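Local structure of serpin B3 (Homo sapiens, 4ZK3) at residues I32-A37 / A345-V350. The protein probably inhibits papain-like cysteine proteases such as cathepsin L as an intracellular serpin, and is the source of the psoriasis-associated Pso p27. Sequence-based numbering, arbitrary orientation.
Sequences ISITSA and AATAVV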
ATOM      1  N   ILE A  32      -3.861   0.799   0.908  1.00 17.79           N
ATOM      2  CA  ILE A  32      -4.839   0.502   1.984  1.00 18.22           C
ATOM      3  C   ILE A  32      -4.325   0.948   3.327  1.00 17.31           C
ATOM      4  O   ILE A  32      -5.085   1.461   4.189  1.00 18.57           O
ATOM      5  CB  ILE A  32      -5.148  -1.002   2.020  1.00 22.30           C
ATOM      6  CG1 ILE A  32      -6.232  -1.314   1.021  1.00 28.25           C
ATOM      7  CG2 ILE A  32      -5.720  -1.403   3.364  1.00 25.83           C
ATOM      8  CD1 ILE A  32      -7.570  -0.644   1.367  1.00 30.40           C
ATOM      9  N   SER A  33      -3.023   0.774   3.526  1.00 17.22           N
ATOM     10  CA  SER A  33      -2.376   1.256   4.778  1.00 17.07           C
ATOM     11  C   SER A  33      -2.524   2.743   4.914  1.00 16.95           C
ATOM     12  O   SER A  33      -2.847   3.296   6.003  1.00 15.38           O
ATOM     13  CB  SER A  33      -0.909   0.830   4.770  1.00 18.12           C
ATOM     14  OG  SER A  33      -0.209   1.475   5.814  1.00 18.36           O
ATOM     15  N   ILE A  34      -2.375   3.432   3.800  1.00 18.50           N
ATOM     16  CA  ILE A  34      -2.474   4.887   3.832  1.00 18.96           C
ATOM     17  C   ILE A  34      -3.921   5.325   4.020  1.00 19.32           C
ATOM     18  O   ILE A  34      -4.219   6.211   4.829  1.00 20.03           O
ATOM     19  CB  ILE A  34      -1.898   5.480   2.578  1.00 20.31           C
ATOM     20  CG1 ILE A  34      -0.455   5.046   2.457  1.00 20.90           C
ATOM     21  CG2 ILE A  34      -2.001   6.969   2.666  1.00 20.82           C
ATOM     22  CD1 ILE A  34       0.185   5.328   1.131  1.00 20.75           C
ATOM     23  N   THR A  35      -4.825   4.691   3.307  1.00 19.22           N
ATOM     24  CA  THR A  35      -6.252   4.946   3.520  1.00 21.07           C
ATOM     25  C   THR A  35      -6.639   4.756   4.959  1.00 20.72           C
ATOM     26  O   THR A  35      -7.325   5.584   5.557  1.00 21.37           O
ATOM     27  CB  THR A  35      -7.103   4.070   2.619  1.00 18.98           C
ATOM     28  OG1 THR A  35      -6.858   4.440   1.268  1.00 20.52           O
ATOM     29  CG2 THR A  35      -8.551   4.302   2.930  1.00 23.05           C
ATOM     30  N   SER A  36      -6.194   3.659   5.543  1.00 21.91           N
ATOM     31  CA  SER A  36      -6.535   3.351   6.937  1.00 20.48           C
ATOM     32  C   SER A  36      -6.018   4.431   7.918  1.00 19.49           C
ATOM     33  O   SER A  36      -6.740   4.846   8.819  1.00 19.53           O
ATOM     34  CB  SER A  36      -6.035   1.940   7.266  1.00 22.03           C
ATOM     35  OG  SER A  36      -6.266   1.592   8.605  1.00 26.29           O
ATOM     36  N   ALA A  37      -4.791   4.871   7.778  1.00 16.62           N
ATOM     37  CA  ALA A  37      -4.263   5.872   8.630  1.00 18.86           C
ATOM     38  C   ALA A  37      -4.997   7.194   8.489  1.00 19.34           C
ATOM     39  O   ALA A  37      -5.278   7.857   9.479  1.00 20.16           O
ATOM     40  CB  ALA A  37      -2.756   6.075   8.344  1.00 18.94           C
ATOM     41  N   ALA A 345       3.981  -3.082   4.862  1.00 17.86           N
ATOM     42  CA  ALA A 345       4.042  -1.605   4.771  1.00 15.29           C
ATOM     43  C   ALA A 345       3.541  -1.015   6.028  1.00 15.97           C
ATOM     44  O   ALA A 345       2.877  -1.705   6.853  1.00 15.10           O
ATOM     45  CB  ALA A 345       3.265  -1.082   3.576  1.00 15.17           C
ATOM     46  N   ALA A 346       3.857   0.253   6.215  1.00 14.88           N
ATOM     47  CA  ALA A 346       3.291   0.922   7.327  1.00 16.06           C
ATOM     48  C   ALA A 346       3.211   2.404   7.049  1.00 16.24           C
ATOM     49  O   ALA A 346       4.007   2.935   6.261  1.00 16.56           O
ATOM     50  CB  ALA A 346       4.077   0.628   8.614  1.00 16.60           C
ATOM     51  N   THR A 347       2.256   3.064   7.704  1.00 15.84           N
ATOM     52  CA  THR A 347       2.042   4.488   7.601  1.00 16.62           C
ATOM     53  C   THR A 347       1.951   5.103   8.980  1.00 18.96           C
ATOM     54  O   THR A 347       1.250   4.596   9.848  1.00 17.96           O
ATOM     55  CB  THR A 347       0.718   4.750   6.833  1.00 18.56           C
ATOM     56  OG1 THR A 347       0.701   4.016   5.588  1.00 17.11           O
ATOM     57  CG2 THR A 347       0.503   6.211   6.615  1.00 18.07           C
ATOM     58  N   ALA A 348       2.668   6.213   9.169  1.00 18.50           N
ATOM     59  CA  ALA A 348       2.637   6.981  10.409  1.00 19.64           C
ATOM     60  C   ALA A 348       2.131   8.391  10.137  1.00 19.63           C
ATOM     61  O   ALA A 348       2.582   9.041   9.212  1.00 18.49           O
ATOM     62  CB  ALA A 348       4.051   7.045  11.026  1.00 22.27           C
ATOM     63  N   VAL A 349       1.217   8.860  10.964  1.00 19.91           N
ATOM     64  CA  VAL A 349       0.735  10.221  10.930  1.00 21.23           C
ATOM     65  C   VAL A 349       1.078  10.844  12.293  1.00 23.82           C
ATOM     66  O   VAL A 349       0.691  10.283  13.359  1.00 21.90           O
ATOM     67  CB  VAL A 349      -0.794  10.218  10.760  1.00 22.22           C
ATOM     68  CG1 VAL A 349      -1.405  11.646  10.938  1.00 24.58           C
ATOM     69  CG2 VAL A 349      -1.172   9.550   9.406  1.00 20.34           C
ATOM     70  N   VAL A 350       1.825  11.958  12.251  1.00 24.36           N
ATOM     71  CA  VAL A 350       2.366  12.639  13.447  1.00 26.91           C
ATOM     72  C   VAL A 350       1.714  13.997  13.636  1.00 28.05           C
ATOM     73  O   VAL A 350       1.598  14.757  12.691  1.00 27.09           O
ATOM     74  CB  VAL A 350       3.868  12.899  13.300  1.00 28.75           C
ATOM     75  CG1 VAL A 350       4.447  13.537  14.562  1.00 27.77           C
ATOM     76  CG2 VAL A 350       4.599  11.620  13.006  1.00 26.95           C
TER
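Ser33 and Thr347 join their hydroxyls across the contact, OG to OG1 at 2.7 Å, the only hydrogen bond between segments 32-37 and 345-350. With chi1 at -51°, Thr347 turns its two branches to different tasks: OG1 lies beside the backbone N and meets Ser33, while CG2 reaches along the helix to Ala37 CB, 3.7 Å away. Threonine suits this place because one short side chain serves a polar and an apolar neighbour. The Ile34 side chain crosses that of Thr347 at about a right angle, its CG1 3.5 Å from Thr347 OG1. One turn beyond Ser33, the methyl of Ala37 also touches Val349 CG2 at 4.0 Å; serine and alanine, both small, let the helix run within 7.5 Å of the strand, axis to axis. Further out, backbone bonds hold strand 340-351 antiparallel between strands 174-185 and 325-336, as in cleaved serpins, whose reactive-centre loop enters the central sheet as an extra strand. Helix 31-42 is helix B of the serpin fold, which underlies the shutter region. His330 ND1 also hydrogen-bonds Thr347 OG1, so the inserted strand carries a buried hydroxyl into the interior with two polar partners, serine and histidine.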